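Local coordinates for protein type III effector NopAA (PDB 6SDU) that hydrolyses xyloglucan, as a type III effector of a rhizobial symbiont whose catalytic domain belongs to glycosyl hydrolase family 12, at residues K82-I87 with G205-G210. Sequence-based numbering, arbitrary orientation.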
# COMPACT_ATOMS: atom_id res chain seq x y z
N LYS A 82 4.86 -17.04 -7.31
CA LYS A 82 5.27 -17.40 -8.66
C LYS A 82 6.40 -16.49 -9.12
O LYS A 82 6.40 -15.30 -8.79
CB LYS A 82 4.10 -17.27 -9.66
CG LYS A 82 2.97 -18.25 -9.44
CD LYS A 82 1.75 -17.96 -10.32
CE LYS A 82 2.14 -17.35 -11.65
NZ LYS A 82 2.10 -18.35 -12.76
N PRO A 83 7.36 -17.02 -9.89
CA PRO A 83 8.37 -16.15 -10.50
C PRO A 83 7.74 -15.19 -11.49
O PRO A 83 6.76 -15.50 -12.17
CB PRO A 83 9.30 -17.14 -11.24
CG PRO A 83 9.04 -18.45 -10.61
CD PRO A 83 7.58 -18.43 -10.24
N LEU A 84 8.33 -14.00 -11.56
CA LEU A 84 7.81 -12.98 -12.47
C LEU A 84 7.73 -13.51 -13.90
O LEU A 84 6.76 -13.23 -14.63
CB LEU A 84 8.70 -11.75 -12.41
CG LEU A 84 8.23 -10.56 -13.23
CD1 LEU A 84 6.78 -10.19 -12.86
CD2 LEU A 84 9.18 -9.44 -12.90
N SER A 85 8.73 -14.30 -14.31
CA SER A 85 8.78 -14.80 -15.68
C SER A 85 7.64 -15.78 -15.98
O SER A 85 7.18 -15.86 -17.12
CB SER A 85 10.14 -15.47 -15.93
OG SER A 85 10.36 -16.54 -15.02
N SER A 86 7.16 -16.51 -14.97
CA SER A 86 6.08 -17.46 -15.19
C SER A 86 4.70 -16.79 -15.20
O SER A 86 3.70 -17.47 -15.46
CB SER A 86 6.12 -18.58 -14.14
OG SER A 86 5.70 -18.10 -12.87
N ILE A 87 4.62 -15.50 -14.88
CA ILE A 87 3.34 -14.82 -14.75
C ILE A 87 2.90 -14.29 -16.11
O ILE A 87 3.65 -13.58 -16.80
CB ILE A 87 3.43 -13.67 -13.73
CG1 ILE A 87 3.59 -14.23 -12.31
CG2 ILE A 87 2.20 -12.77 -13.80
CD1 ILE A 87 4.25 -13.28 -11.33
N GLY A 205 16.12 -9.07 -10.16
CA GLY A 205 16.08 -10.00 -11.29
C GLY A 205 14.72 -10.65 -11.46
O GLY A 205 13.69 -9.98 -11.30
N ASP A 206 14.70 -11.94 -11.79
CA ASP A 206 13.45 -12.70 -11.92
C ASP A 206 12.96 -13.02 -10.51
O ASP A 206 13.18 -14.08 -9.94
CB ASP A 206 13.65 -13.96 -12.76
CG ASP A 206 12.32 -14.65 -13.08
OD1 ASP A 206 11.29 -13.94 -13.14
OD2 ASP A 206 12.31 -15.89 -13.30
N ILE A 207 12.31 -12.01 -9.94
CA ILE A 207 11.81 -12.06 -8.58
C ILE A 207 10.66 -13.07 -8.48
O ILE A 207 9.81 -13.17 -9.38
CB ILE A 207 11.37 -10.62 -8.26
CG1 ILE A 207 10.97 -10.39 -6.83
CG2 ILE A 207 10.21 -10.20 -9.15
CD1 ILE A 207 10.43 -8.97 -6.66
N GLU A 208 10.62 -13.82 -7.38
CA GLU A 208 9.45 -14.64 -7.08
C GLU A 208 8.46 -13.77 -6.31
O GLU A 208 8.71 -13.39 -5.16
CB GLU A 208 9.78 -15.90 -6.29
CG GLU A 208 8.53 -16.79 -6.26
CD GLU A 208 8.72 -18.15 -5.63
OE1 GLU A 208 9.37 -19.00 -6.28
OE2 GLU A 208 8.17 -18.38 -4.53
N VAL A 209 7.34 -13.43 -6.96
CA VAL A 209 6.30 -12.59 -6.38
C VAL A 209 5.61 -13.35 -5.24
O VAL A 209 5.01 -14.41 -5.46
CB VAL A 209 5.31 -12.16 -7.47
CG1 VAL A 209 4.19 -11.23 -6.93
CG2 VAL A 209 6.08 -11.50 -8.60
N GLY A 210 5.65 -12.78 -4.04
CA GLY A 210 5.11 -13.39 -2.84
C GLY A 210 3.70 -12.93 -2.53
O GLY A 210 2.75 -13.71 -2.64
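K82 and V209 form an antiparallel hydrogen-bonded pair: K82 N donates to V209 O at 3.2 Å and V209 N returns a shorter bond to K82 O, 2.8 Å. Next to it P83 and E208 make the non-hydrogen-bonded pair, their CA atoms 3.9 Å apart; a proline costs no cross-strand bond here, and the pair is bridged by CA-H...O contacts, P83 CA to I207 O and E208 CA to K82 O. One further backbone bond, L84 N to I207 O at 2.8 Å, extends the pairing past the strand ends. From L84 the chain coils into a helix-like turn, while D206 centres an inverse gamma turn leading into strand 208-218. The D206 carboxylate grips the 84-86 turn with both oxygens: OD1 takes S85 N on its syn lone pair at 2.8 Å, and OD2 accepts S85 OG at 2.7 Å, the hydroxyl lying 27° out of the carboxylate plane. With S85 chi1 at 59°, OG sits between its own N and carbonyl carbon, close enough to the amide for one carboxylate to reach both. L84 CB lies against I207 CG2 at 3.9 Å, and the I87 and V209 side chains cross at about a right angle, CD1 to CG2 3.7 Å; L84 and V209 also touch L195 of helix 191-200. On the face E208 shares with P83, E208 CG lies over the K82 carbonyl, and its extended chain carries OE2 to S113 OG. Within the turn, S86 OG bonds back to P83 O. This margin of the family 12 jelly roll thus has an apolar side against the helix and a polar rim, where satisfying both N-H and hydroxyl of one serine is consistent with the carboxylate holding the turn's start against the lead-in to strand 208-218.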